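PDB 4O8S: putative from Helicobacter pylori, which belongs to the nucleotidyltransferase superfamily, is related to the AbiEii toxins of type IV toxin–antitoxin systems, and probably transfers a nucleotidyl group to a substrate. Local coordinates for residues H9-R14 and A63-I68; D22-L27 and C50-N55; K28-L33 and A147-D152; L39-E44 and A194-I199; N71-K76 and Y85-A90. All coordinates share one frame; numbering follows the deposited sequence.

Contact 1: H9-R14 and A63-I68; sequences HEKLMR and AIPNGI
K11 sends its ammonium group across to the backbone carbonyl of N66, NZ to O 2.5 Å. The bond is very short and its exact length is doubtful. Lysine suits the place because its chain, extended after a first torsion that sets CG opposite the backbone N (chi1 174°), can span the gap at the surface, sliding past P65 on the way with CE 4.0 Å from CB. The carbonyl it reaches belongs to the central peptide of a type II beta turn, P65 to I68, which leads the chain from helix 56-63 into strand 68-75. P65 O receives I68 N in this turn at 3.3 Å. G67, in the third position, has backbone angles at which a side chain would be jammed against the N66 carbonyl, hence the glycine. On the sheet side, L12 offers an apolar branch: its CD1 lies 3.8 Å from I64 CD1, the two side chains running side by side in one direction, whereas P65 meets L12 at about a right angle, CD to CD1 4.0 Å. I68 flanks the same branch more loosely. Y89 of strand 82-91 and L100 of strand 98-106 also pack on L12, placing helix 4-19 against the sheet.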
# COMPACT_ATOMS: atom_id res chain seq x y z
N HIS A 9 13.96 -6.67 8.18
CA HIS A 9 12.51 -6.69 8.01
C HIS A 9 12.13 -6.78 6.52
O HIS A 9 11.32 -7.63 6.12
CB HIS A 9 11.88 -5.45 8.64
CG HIS A 9 10.39 -5.54 8.81
ND1 HIS A 9 9.80 -6.39 9.73
CD2 HIS A 9 9.38 -4.89 8.20
CE1 HIS A 9 8.49 -6.25 9.67
NE2 HIS A 9 8.20 -5.35 8.75
N GLU A 10 12.71 -5.91 5.70
CA GLU A 10 12.44 -5.94 4.26
C GLU A 10 12.82 -7.29 3.66
O GLU A 10 12.12 -7.82 2.79
CB GLU A 10 13.20 -4.82 3.53
CG GLU A 10 12.92 -4.82 2.01
CD GLU A 10 13.48 -3.62 1.26
OE1 GLU A 10 13.96 -2.65 1.89
OE2 GLU A 10 13.41 -3.64 0.00
N LYS A 11 13.94 -7.84 4.10
CA LYS A 11 14.41 -9.12 3.58
C LYS A 11 13.42 -10.24 3.89
O LYS A 11 13.15 -11.10 3.04
CB LYS A 11 15.77 -9.44 4.19
CG LYS A 11 16.32 -10.82 3.83
CD LYS A 11 17.59 -11.07 4.66
CE LYS A 11 18.34 -12.31 4.22
NZ LYS A 11 19.57 -12.53 5.07
N LEU A 12 12.85 -10.23 5.10
CA LEU A 12 11.86 -11.23 5.44
C LEU A 12 10.59 -11.02 4.64
O LEU A 12 10.03 -11.98 4.12
CB LEU A 12 11.54 -11.20 6.94
CG LEU A 12 10.35 -12.03 7.43
CD1 LEU A 12 10.54 -13.52 7.21
CD2 LEU A 12 10.12 -11.73 8.91
N MSE A 13 10.15 -9.77 4.52
CA MSE A 13 8.94 -9.49 3.74
C MSE A 13 9.07 -9.97 2.30
O MSE A 13 8.16 -10.64 1.78
CB MSE A 13 8.60 -8.01 3.78
CG MSE A 13 8.19 -7.50 5.16
SE MSE A 13 7.36 -5.70 4.94
CE MSE A 13 8.87 -4.72 4.19
N ARG A 14 10.19 -9.66 1.65
CA ARG A 14 10.42 -10.06 0.26
C ARG A 14 10.41 -11.57 0.05
O ARG A 14 9.80 -12.07 -0.89
CB ARG A 14 11.76 -9.52 -0.26
CG ARG A 14 11.78 -8.02 -0.55
CD ARG A 14 13.03 -7.63 -1.36
NE ARG A 14 12.94 -6.25 -1.81
CZ ARG A 14 12.34 -5.86 -2.93
NH1 ARG A 14 11.78 -6.77 -3.74
NH2 ARG A 14 12.30 -4.57 -3.26
N ALA A 63 9.56 -20.02 3.71
CA ALA A 63 10.09 -18.81 3.09
C ALA A 63 11.24 -18.19 3.89
O ALA A 63 12.05 -17.45 3.33
CB ALA A 63 8.99 -17.79 2.88
N ILE A 64 11.28 -18.46 5.20
CA ILE A 64 12.29 -17.85 6.08
C ILE A 64 13.69 -17.91 5.47
O ILE A 64 14.20 -18.99 5.17
CB ILE A 64 12.33 -18.53 7.47
CG1 ILE A 64 10.94 -18.55 8.10
CG2 ILE A 64 13.30 -17.78 8.37
CD1 ILE A 64 10.30 -17.17 8.25
N PRO A 65 14.30 -16.72 5.25
CA PRO A 65 15.62 -16.60 4.63
C PRO A 65 16.73 -16.68 5.67
O PRO A 65 16.48 -16.49 6.86
CB PRO A 65 15.58 -15.19 4.03
CG PRO A 65 14.72 -14.41 5.03
CD PRO A 65 13.69 -15.41 5.53
N ASN A 66 17.94 -16.96 5.21
CA ASN A 66 19.08 -17.07 6.11
C ASN A 66 19.34 -15.74 6.81
O ASN A 66 19.23 -14.68 6.20
CB ASN A 66 20.31 -17.55 5.34
CG ASN A 66 21.45 -17.95 6.26
OD1 ASN A 66 22.55 -17.39 6.18
ND2 ASN A 66 21.20 -18.93 7.13
N GLY A 67 19.67 -15.79 8.10
CA GLY A 67 19.88 -14.57 8.85
C GLY A 67 18.68 -14.16 9.69
O GLY A 67 18.78 -13.25 10.52
N ILE A 68 17.55 -14.82 9.46
CA ILE A 68 16.33 -14.56 10.23
C ILE A 68 15.94 -15.81 11.01
O ILE A 68 15.99 -16.92 10.47
CB ILE A 68 15.13 -14.18 9.31
CG1 ILE A 68 15.48 -12.99 8.40
CG2 ILE A 68 13.88 -13.89 10.16
CD1 ILE A 68 15.64 -11.67 9.16

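Contact 2: D22-L27 and C50-N55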
# COMPACT_ATOMS: atom_id res chain seq x y z
N ASP A 22 3.52 -18.55 -6.54
CA ASP A 22 2.79 -19.64 -7.18
C ASP A 22 1.42 -19.92 -6.54
O ASP A 22 0.78 -20.92 -6.87
CB ASP A 22 3.64 -20.91 -7.22
CG ASP A 22 4.09 -21.36 -5.84
OD1 ASP A 22 4.00 -20.56 -4.89
OD2 ASP A 22 4.54 -22.52 -5.71
N THR A 23 0.97 -19.04 -5.65
CA THR A 23 -0.36 -19.15 -5.03
C THR A 23 -1.25 -18.05 -5.60
O THR A 23 -0.79 -17.23 -6.39
CB THR A 23 -0.28 -18.99 -3.51
OG1 THR A 23 -0.10 -17.60 -3.21
CG2 THR A 23 0.88 -19.81 -2.94
N PRO A 24 -2.55 -18.02 -5.21
CA PRO A 24 -3.34 -16.90 -5.75
C PRO A 24 -3.26 -15.63 -4.90
O PRO A 24 -4.01 -14.69 -5.17
CB PRO A 24 -4.78 -17.45 -5.73
CG PRO A 24 -4.66 -18.94 -5.41
CD PRO A 24 -3.41 -19.05 -4.60
N MSE A 25 -2.39 -15.61 -3.89
CA MSE A 25 -2.21 -14.44 -3.02
C MSE A 25 -1.75 -13.20 -3.81
O MSE A 25 -0.80 -13.28 -4.58
CB MSE A 25 -1.16 -14.75 -1.95
CG MSE A 25 -1.57 -15.85 -1.02
SE MSE A 25 -2.57 -15.11 0.53
CE MSE A 25 -1.10 -14.62 1.68
N VAL A 26 -2.40 -12.06 -3.58
CA VAL A 26 -2.03 -10.80 -4.24
C VAL A 26 -1.71 -9.75 -3.18
O VAL A 26 -2.60 -9.39 -2.37
CB VAL A 26 -3.20 -10.27 -5.08
CG1 VAL A 26 -2.77 -8.99 -5.87
CG2 VAL A 26 -3.74 -11.37 -6.01
N LEU A 27 -0.47 -9.27 -3.17
CA LEU A 27 -0.05 -8.19 -2.26
C LEU A 27 -0.71 -6.89 -2.67
O LEU A 27 -0.74 -6.54 -3.86
CB LEU A 27 1.47 -8.02 -2.29
CG LEU A 27 2.19 -7.10 -1.29
CD1 LEU A 27 2.18 -7.71 0.12
CD2 LEU A 27 3.64 -6.82 -1.76
N CYS A 50 -6.88 -12.79 -1.52
CA CYS A 50 -6.78 -14.14 -2.04
C CYS A 50 -8.19 -14.70 -2.18
O CYS A 50 -9.03 -14.47 -1.30
CB CYS A 50 -5.98 -15.01 -1.08
SG CYS A 50 -5.28 -16.50 -1.86
N HIS A 51 -8.47 -15.43 -3.25
CA HIS A 51 -9.83 -15.94 -3.45
C HIS A 51 -10.10 -17.27 -2.72
O HIS A 51 -11.26 -17.67 -2.57
CB HIS A 51 -10.15 -16.09 -4.94
CG HIS A 51 -9.51 -17.28 -5.57
ND1 HIS A 51 -8.24 -17.24 -6.11
CD2 HIS A 51 -9.95 -18.55 -5.74
CE1 HIS A 51 -7.93 -18.43 -6.60
NE2 HIS A 51 -8.95 -19.25 -6.38
N LYS A 52 -9.04 -17.95 -2.27
CA LYS A 52 -9.23 -19.15 -1.47
C LYS A 52 -8.14 -19.34 -0.41
O LYS A 52 -7.10 -18.67 -0.44
CB LYS A 52 -9.29 -20.40 -2.36
CG LYS A 52 -7.92 -20.83 -2.89
CD LYS A 52 -8.07 -21.87 -4.00
CE LYS A 52 -6.73 -22.13 -4.68
NZ LYS A 52 -6.86 -22.90 -5.96
N LYS A 53 -8.39 -20.27 0.51
CA LYS A 53 -7.43 -20.60 1.56
C LYS A 53 -6.18 -21.28 1.02
O LYS A 53 -6.24 -21.99 0.01
CB LYS A 53 -8.09 -21.52 2.60
CG LYS A 53 -8.36 -20.84 3.94
CD LYS A 53 -9.45 -19.78 3.81
CE LYS A 53 -9.65 -19.04 5.14
NZ LYS A 53 -10.10 -19.94 6.24
N ILE A 54 -5.05 -21.07 1.70
CA ILE A 54 -3.78 -21.72 1.35
C ILE A 54 -3.05 -22.18 2.63
O ILE A 54 -3.53 -21.93 3.75
CB ILE A 54 -2.85 -20.78 0.56
CG1 ILE A 54 -2.34 -19.65 1.46
CG2 ILE A 54 -3.55 -20.22 -0.68
CD1 ILE A 54 -0.84 -19.39 1.35
N ASN A 55 -1.90 -22.83 2.47
CA ASN A 55 -1.10 -23.21 3.63
C ASN A 55 -0.17 -22.07 4.02
O ASN A 55 1.05 -22.14 3.82
CB ASN A 55 -0.32 -24.52 3.38
CG ASN A 55 0.35 -25.08 4.65
OD1 ASN A 55 0.22 -24.52 5.75
ND2 ASN A 55 1.06 -26.20 4.49
O HOH W 1 -6.62 -14.39 -5.58
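C50 turns SG away from its own backbone N (chi1 -159°), which brings SG to 3.6 Å from the M25 backbone N and 3.9 Å from M25 SE. M25 in turn bends at both outer torsions (chi2 -89°, chi3 -85°), and its SE thereby lies 3.8 Å from C50 CB. M25 is modelled as selenomethionine, and its flexible, apolar chain fits a buried spot where F48, L56 and I104 also gather. The contact joins the residues leading into strand 26-27 to the loop that leaves strand 46-50 for helix 56-63; these two strands pair antiparallel in the central sheet. Just before the strand, T23 OG1 accepts the M25 amide at 3.1 Å, an ST turn, and T23 OG1 is bonded to L20 O as well. P24, rigid and without an N-H, packs among H51, K52 and I54. Its CB sits obliquely by the H51 ring, 3.4 Å from CE1, and the two side chains cross at about a right angle. I54 CG2 lies 4.1 Å from P24 CD. A water donates to P24 O at 2.7 Å and sits in the plane of the H51 ring at its edge, where its bond to ND1 is weak; R122 NH2 bonds to P24 O too.

Contact 3: K28-L33 and A147-D152; sequences KGETAL and ARDLFD
E30 and D152 meet directly, the aliphatic CG of E30 lying 3.5 Å from D152 OD2 where the two side chains cross at about a right angle. L33, one helical turn after E30, adds an apolar touch: its CD1 is 4.2 Å from D152 CB. Across to R148 and D149, the polar links of E30 are made through two waters. One donates to E30 OE1 at 2.6 Å and accepts from R148 NH1 at 3.1 Å; the second donates to E30 OE2 at 2.7 Å and to D149 OD1 at 2.9 Å. K133 of helix 126-139 pairs with all three acids, E30, D149 and D152, and, with R41 on E30 and D152, probably offsets their mutual repulsion. D193 holds R148 NE. G29, whose positive phi favours glycine, lies just before E30, consistent with the glycine-containing motif of nucleotidyltransferases. Helices 29-36 and 147-159 run roughly parallel, their short segments 35° apart with axes 11.7 Å from each other, and helix 126-139 packs against both.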
# COMPACT_ATOMS: atom_id res chain seq x y z
N LYS A 28 -1.25 -6.15 -1.69
CA LYS A 28 -1.88 -4.89 -1.97
C LYS A 28 -1.39 -3.83 -1.00
O LYS A 28 -0.43 -4.04 -0.27
CB LYS A 28 -3.41 -5.01 -1.88
CG LYS A 28 -3.88 -5.50 -0.51
CD LYS A 28 -5.41 -5.55 -0.42
CE LYS A 28 -5.83 -6.09 0.96
NZ LYS A 28 -7.31 -6.15 1.08
N GLY A 29 -2.06 -2.68 -1.02
CA GLY A 29 -1.81 -1.60 -0.10
C GLY A 29 -0.40 -1.05 -0.09
O GLY A 29 0.30 -1.01 -1.12
N GLU A 30 0.02 -0.63 1.10
CA GLU A 30 1.22 0.17 1.24
C GLU A 30 2.48 -0.57 0.89
O GLU A 30 3.37 -0.02 0.23
CB GLU A 30 1.28 0.73 2.67
CG GLU A 30 0.16 1.74 2.85
CD GLU A 30 -0.12 2.09 4.30
OE1 GLU A 30 0.73 1.79 5.17
OE2 GLU A 30 -1.20 2.69 4.54
N THR A 31 2.57 -1.81 1.32
CA THR A 31 3.80 -2.55 1.06
C THR A 31 3.86 -3.02 -0.40
O THR A 31 4.94 -3.30 -0.91
CB THR A 31 4.00 -3.67 2.12
OG1 THR A 31 4.07 -3.05 3.42
CG2 THR A 31 5.30 -4.46 1.87
N ALA A 32 2.71 -3.04 -1.08
CA ALA A 32 2.73 -3.28 -2.53
C ALA A 32 3.39 -2.09 -3.22
O ALA A 32 4.26 -2.24 -4.09
CB ALA A 32 1.32 -3.45 -3.06
N LEU A 33 3.01 -0.89 -2.80
CA LEU A 33 3.68 0.32 -3.30
C LEU A 33 5.19 0.30 -3.03
O LEU A 33 6.00 0.65 -3.90
CB LEU A 33 3.03 1.57 -2.72
CG LEU A 33 1.60 1.84 -3.17
CD1 LEU A 33 1.04 3.04 -2.43
CD2 LEU A 33 1.55 2.09 -4.69
N ALA A 147 -1.69 9.86 8.18
CA ALA A 147 -0.97 10.72 7.26
C ALA A 147 -0.36 9.94 6.08
O ALA A 147 -0.12 10.51 5.00
CB ALA A 147 0.09 11.48 8.00
N ARG A 148 -0.10 8.65 6.29
CA ARG A 148 0.41 7.79 5.22
C ARG A 148 -0.48 7.81 4.00
O ARG A 148 0.01 7.68 2.88
CB ARG A 148 0.55 6.36 5.72
CG ARG A 148 1.69 6.18 6.69
CD ARG A 148 1.57 4.88 7.49
NE ARG A 148 2.48 4.91 8.63
CZ ARG A 148 2.78 3.86 9.40
NH1 ARG A 148 2.26 2.66 9.15
NH2 ARG A 148 3.61 4.02 10.42
N ASP A 149 -1.79 7.96 4.21
CA ASP A 149 -2.71 8.00 3.08
C ASP A 149 -2.41 9.22 2.20
O ASP A 149 -2.47 9.15 0.97
CB ASP A 149 -4.16 8.05 3.58
CG ASP A 149 -4.57 6.77 4.30
OD1 ASP A 149 -3.91 5.72 4.06
OD2 ASP A 149 -5.54 6.80 5.09
N LEU A 150 -2.09 10.33 2.85
CA LEU A 150 -1.76 11.55 2.12
C LEU A 150 -0.43 11.41 1.39
O LEU A 150 -0.33 11.73 0.20
CB LEU A 150 -1.70 12.75 3.07
CG LEU A 150 -1.35 14.08 2.41
CD1 LEU A 150 -2.32 14.39 1.27
CD2 LEU A 150 -1.36 15.19 3.43
N PHE A 151 0.59 10.92 2.10
CA PHE A 151 1.90 10.70 1.50
C PHE A 151 1.77 9.82 0.26
O PHE A 151 2.32 10.12 -0.81
CB PHE A 151 2.79 9.98 2.51
CG PHE A 151 4.22 9.80 2.03
CD1 PHE A 151 4.56 8.76 1.17
CD2 PHE A 151 5.22 10.68 2.46
CE1 PHE A 151 5.88 8.59 0.73
CE2 PHE A 151 6.54 10.53 2.02
CZ PHE A 151 6.88 9.48 1.15
N ASP A 152 1.07 8.71 0.43
CA ASP A 152 0.96 7.73 -0.64
C ASP A 152 0.17 8.25 -1.83
O ASP A 152 0.58 8.04 -2.99
CB ASP A 152 0.36 6.43 -0.13
CG ASP A 152 1.18 5.82 0.99
OD1 ASP A 152 2.37 6.18 1.11
OD2 ASP A 152 0.64 4.98 1.74
O HOH W 2 -0.23 1.78 7.56
O HOH W 3 -2.69 4.19 6.24

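Contact 4: L39-E44 and A194-I199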
# COMPACT_ATOMS: atom_id res chain seq x y z
N LEU A 39 7.76 3.23 -3.84
CA LEU A 39 7.36 4.18 -2.80
C LEU A 39 8.59 4.63 -2.00
O LEU A 39 9.42 3.80 -1.60
CB LEU A 39 6.34 3.52 -1.85
CG LEU A 39 5.80 4.38 -0.70
CD1 LEU A 39 4.94 5.51 -1.22
CD2 LEU A 39 4.98 3.49 0.27
N ASN A 40 8.71 5.93 -1.73
CA ASN A 40 9.91 6.44 -1.06
C ASN A 40 9.72 6.70 0.44
O ASN A 40 10.22 7.69 0.99
CB ASN A 40 10.45 7.70 -1.77
CG ASN A 40 9.44 8.82 -1.80
OD1 ASN A 40 8.22 8.58 -1.79
ND2 ASN A 40 9.93 10.06 -1.81
N ARG A 41 8.99 5.81 1.10
CA ARG A 41 8.99 5.74 2.57
C ARG A 41 8.94 4.25 2.84
O ARG A 41 8.55 3.47 1.97
CB ARG A 41 7.75 6.44 3.15
CG ARG A 41 6.42 5.74 2.83
CD ARG A 41 5.28 6.34 3.65
NE ARG A 41 3.99 5.68 3.40
CZ ARG A 41 3.62 4.54 3.98
NH1 ARG A 41 4.45 3.95 4.84
NH2 ARG A 41 2.44 3.98 3.71
N PHE A 42 9.37 3.85 4.03
CA PHE A 42 9.33 2.44 4.41
C PHE A 42 7.90 2.01 4.71
O PHE A 42 7.03 2.86 4.99
CB PHE A 42 10.21 2.22 5.64
CG PHE A 42 10.61 0.79 5.86
CD1 PHE A 42 11.17 0.05 4.82
CD2 PHE A 42 10.44 0.18 7.10
CE1 PHE A 42 11.55 -1.29 5.02
CE2 PHE A 42 10.82 -1.15 7.31
CZ PHE A 42 11.37 -1.88 6.26
N SER A 43 7.66 0.70 4.66
CA SER A 43 6.35 0.10 4.96
C SER A 43 6.61 -1.23 5.66
O SER A 43 7.50 -1.97 5.24
CB SER A 43 5.59 -0.16 3.66
OG SER A 43 4.20 -0.39 3.88
N GLU A 44 5.84 -1.56 6.69
CA GLU A 44 6.20 -2.71 7.53
C GLU A 44 5.18 -3.86 7.59
O GLU A 44 5.53 -4.93 8.07
CB GLU A 44 6.49 -2.25 8.98
CG GLU A 44 7.14 -0.89 9.13
CD GLU A 44 7.05 -0.36 10.56
OE1 GLU A 44 5.92 -0.04 11.02
OE2 GLU A 44 8.11 -0.25 11.23
N ALA A 194 6.85 7.74 12.89
CA ALA A 194 8.29 7.62 12.64
C ALA A 194 8.65 7.23 11.20
O ALA A 194 9.81 7.34 10.80
CB ALA A 194 8.92 6.62 13.61
N LEU A 195 7.66 6.77 10.44
CA LEU A 195 7.88 6.46 9.02
C LEU A 195 7.78 7.73 8.15
O LEU A 195 8.16 7.73 6.97
CB LEU A 195 6.92 5.37 8.54
CG LEU A 195 7.03 4.00 9.25
CD1 LEU A 195 6.29 2.90 8.50
CD2 LEU A 195 8.48 3.60 9.47
N LEU A 196 7.29 8.82 8.75
CA LEU A 196 7.03 10.06 8.02
C LEU A 196 7.72 11.29 8.59
O LEU A 196 8.10 12.20 7.83
CB LEU A 196 5.52 10.35 8.01
CG LEU A 196 4.57 9.30 7.43
CD1 LEU A 196 3.13 9.72 7.67
CD2 LEU A 196 4.84 9.09 5.94
N ASN A 197 7.87 11.34 9.91
CA ASN A 197 8.24 12.59 10.58
C ASN A 197 9.58 13.19 10.18
O ASN A 197 9.79 14.39 10.34
CB ASN A 197 8.09 12.48 12.12
CG ASN A 197 8.90 11.34 12.73
OD1 ASN A 197 9.91 10.91 12.16
ND2 ASN A 197 8.46 10.86 13.89
N GLN A 198 10.48 12.37 9.65
CA GLN A 198 11.78 12.88 9.20
C GLN A 198 11.85 13.16 7.70
O GLN A 198 12.84 13.72 7.22
CB GLN A 198 12.90 11.91 9.59
CG GLN A 198 13.07 11.71 11.10
CD GLN A 198 13.21 13.03 11.84
OE1 GLN A 198 12.28 13.47 12.54
NE2 GLN A 198 14.37 13.67 11.70
N ILE A 199 10.81 12.79 6.95
CA ILE A 199 10.89 12.93 5.49
C ILE A 199 9.76 13.75 4.83
O ILE A 199 9.87 14.15 3.67
CB ILE A 199 10.96 11.55 4.79
CG1 ILE A 199 9.72 10.71 5.13
CG2 ILE A 199 12.23 10.82 5.18
CD1 ILE A 199 9.59 9.43 4.30
O HOH W 4 10.09 5.76 6.08
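Two loops meet here: the one from helix 29-36 to strand 46-50, carrying R41, and the one between helix 179-192 and helix 202-231, carrying L195, L196 and I199. R41 passes its aliphatic part obliquely across L196. With CG between its backbone N and carbonyl carbon (chi1 67°) and the chain straight from there, R41 CD comes 3.6 Å from L196 CD2, while R41 CB meets I199 CD1 at 3.7 Å. L195 points at the first loop: its CD1 rests 3.6 Å from F42 O and 3.9 Å from E44 OE1, touching polar atoms without bonding to them. A water ties the backbones, accepting from F42 N at 2.9 Å and donating to L195 O at 2.9 Å. At its tip the R41 guanidinium pairs with D152 through NE and with E30 through NH2, and L39 CD2 lies over one face. Arginine thus serves two environments: its methylenes join leucine and isoleucine, and its charge is delivered to acids on two helices, which probably fixes the rotation of the guanidinium.

Contact 5: N71-K76 and Y85-A90; sequences NDIHIK and YMVRYA
Strands 68-75 and 82-91 form antiparallel neighbours here, interrupted by a classic beta bulge in which N71 and D72 both face R88. R88 O takes two amides from the same side of its plane, N71 N at 2.9 Å and D72 N at 3.2 Å; in return R88 N donates to D72 O at 2.7 Å. H74 and M86 form the next hydrogen-bonded pair. Side chains alternate between the faces. I73, I75, Y85 and V87 share the one packed on helix 56-63, where L56, L57 and V60 lie, which suits branched and aromatic residues. Y85, its CG opposite the carbonyl carbon (chi1 -52°), runs beside I75 in the same direction, CD2 to CG1 3.9 Å. I73 crosses the tyrosine at a slant, its CG2 4.1 Å from CD2. The other face carries the polar D72, H74 and R88, with M86 among them. There R88 stretches straight from CG to NE and folds its guanidinium over its own strand, M86 CB lying 3.5 Å above one face of the group near the rim. R88 NH2 approaches the H74 side chain obliquely, 4.0 Å from H74 CB. Where the chain turns its corner, K76 bends back over M86, a selenomethionine, and K76 CD presses to 3.3 Å from M86 CE, closer than a methylene and a methyl carbon normally approach.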
# COMPACT_ATOMS: atom_id res chain seq x y z
N ASN A 71 10.67 -17.25 15.44
CA ASN A 71 10.29 -17.63 16.80
C ASN A 71 8.91 -18.29 16.88
O ASN A 71 8.76 -19.39 17.42
CB ASN A 71 10.38 -16.42 17.73
CG ASN A 71 11.81 -15.99 17.98
OD1 ASN A 71 12.75 -16.75 17.71
ND2 ASN A 71 12.00 -14.78 18.51
N ASP A 72 7.90 -17.61 16.32
CA ASP A 72 6.51 -18.06 16.43
C ASP A 72 5.62 -17.37 15.39
O ASP A 72 5.90 -16.25 14.96
CB ASP A 72 5.99 -17.76 17.84
CG ASP A 72 4.60 -18.31 18.09
OD1 ASP A 72 4.35 -19.50 17.75
OD2 ASP A 72 3.75 -17.56 18.63
N ILE A 73 4.55 -18.05 14.97
CA ILE A 73 3.49 -17.39 14.22
C ILE A 73 2.19 -17.48 15.01
O ILE A 73 1.62 -18.57 15.13
CB ILE A 73 3.25 -18.04 12.85
CG1 ILE A 73 4.54 -18.10 12.02
CG2 ILE A 73 2.16 -17.28 12.07
CD1 ILE A 73 4.37 -18.84 10.68
N HIS A 74 1.73 -16.35 15.53
CA HIS A 74 0.44 -16.29 16.23
C HIS A 74 -0.72 -15.98 15.27
O HIS A 74 -0.72 -14.95 14.57
CB HIS A 74 0.50 -15.25 17.37
CG HIS A 74 -0.80 -15.12 18.12
ND1 HIS A 74 -1.32 -16.12 18.90
CD2 HIS A 74 -1.68 -14.09 18.19
CE1 HIS A 74 -2.46 -15.73 19.42
NE2 HIS A 74 -2.71 -14.50 19.00
N ILE A 75 -1.71 -16.87 15.23
CA ILE A 75 -2.89 -16.69 14.36
C ILE A 75 -3.95 -15.93 15.14
O ILE A 75 -4.63 -16.51 16.01
CB ILE A 75 -3.50 -18.05 13.97
CG1 ILE A 75 -2.42 -18.97 13.39
CG2 ILE A 75 -4.69 -17.88 13.01
CD1 ILE A 75 -2.92 -20.37 13.09
N LYS A 76 -4.08 -14.63 14.86
CA LYS A 76 -5.05 -13.81 15.58
C LYS A 76 -6.43 -14.14 15.06
O LYS A 76 -7.41 -14.15 15.82
CB LYS A 76 -4.79 -12.32 15.38
CG LYS A 76 -3.66 -11.78 16.24
CD LYS A 76 -3.59 -10.25 16.19
CE LYS A 76 -4.77 -9.55 16.84
NZ LYS A 76 -4.63 -9.63 18.32
N TYR A 85 -2.24 -12.68 11.03
CA TYR A 85 -1.16 -13.40 11.67
C TYR A 85 -0.09 -12.44 12.19
O TYR A 85 0.16 -11.39 11.58
CB TYR A 85 -0.52 -14.37 10.69
CG TYR A 85 -1.47 -15.31 9.99
CD1 TYR A 85 -2.25 -14.87 8.92
CD2 TYR A 85 -1.56 -16.65 10.36
CE1 TYR A 85 -3.12 -15.73 8.26
CE2 TYR A 85 -2.43 -17.52 9.69
CZ TYR A 85 -3.21 -17.05 8.65
OH TYR A 85 -4.08 -17.88 7.98
N MSE A 86 0.53 -12.80 13.31
CA MSE A 86 1.67 -12.07 13.85
C MSE A 86 2.89 -12.96 13.73
O MSE A 86 3.02 -13.96 14.44
CB MSE A 86 1.41 -11.67 15.29
CG MSE A 86 0.09 -10.93 15.45
SE MSE A 86 0.20 -9.23 14.45
CE MSE A 86 -1.67 -8.90 13.94
N VAL A 87 3.76 -12.64 12.77
CA VAL A 87 4.98 -13.41 12.57
C VAL A 87 6.07 -12.84 13.45
O VAL A 87 6.50 -11.71 13.25
CB VAL A 87 5.43 -13.38 11.11
CG1 VAL A 87 6.77 -14.08 10.97
CG2 VAL A 87 4.38 -14.05 10.23
N ARG A 88 6.51 -13.62 14.44
CA ARG A 88 7.51 -13.13 15.38
C ARG A 88 8.87 -13.75 15.09
O ARG A 88 8.99 -14.96 14.89
CB ARG A 88 7.06 -13.37 16.82
CG ARG A 88 5.61 -12.97 17.04
CD ARG A 88 5.24 -12.90 18.51
NE ARG A 88 3.79 -12.81 18.70
CZ ARG A 88 3.09 -11.68 18.65
NH1 ARG A 88 3.70 -10.52 18.41
NH2 ARG A 88 1.78 -11.71 18.85
N TYR A 89 9.89 -12.90 15.04
CA TYR A 89 11.18 -13.33 14.52
C TYR A 89 12.30 -12.53 15.14
O TYR A 89 12.08 -11.44 15.69
CB TYR A 89 11.23 -13.17 12.99
CG TYR A 89 11.32 -11.72 12.55
CD1 TYR A 89 10.17 -10.95 12.35
CD2 TYR A 89 12.55 -11.11 12.33
CE1 TYR A 89 10.26 -9.63 11.95
CE2 TYR A 89 12.64 -9.80 11.94
CZ TYR A 89 11.50 -9.06 11.74
OH TYR A 89 11.59 -7.75 11.35
N ALA A 90 13.51 -13.08 15.03
CA ALA A 90 14.73 -12.38 15.41
C ALA A 90 15.72 -12.51 14.26
O ALA A 90 15.44 -13.20 13.26
CB ALA A 90 15.32 -12.97 16.70

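The centre of contact 3 lies about 4 Å from the centre of the chain and the contact is buried, yet its chemistry is the most charged, with acids, arginine and water; the others lie farther out and are partly buried. Contact 4 shares its ionic network through the loop 39-44, whose S43 is also hydrogen-bonded to T31. Contacts 1 and 5 both rest on strands 68-75 and 82-91: H9 meets the Y89 hydroxyl, and I68 packs on the Y89 side chain. H9 also reaches E44 O, and M13 packs on S43, tying contact 1 to contact 4. Contact 2 is mainly apolar and touches contact 3 through L27 and A32. Only contact 5 is built on backbone pairing between strands.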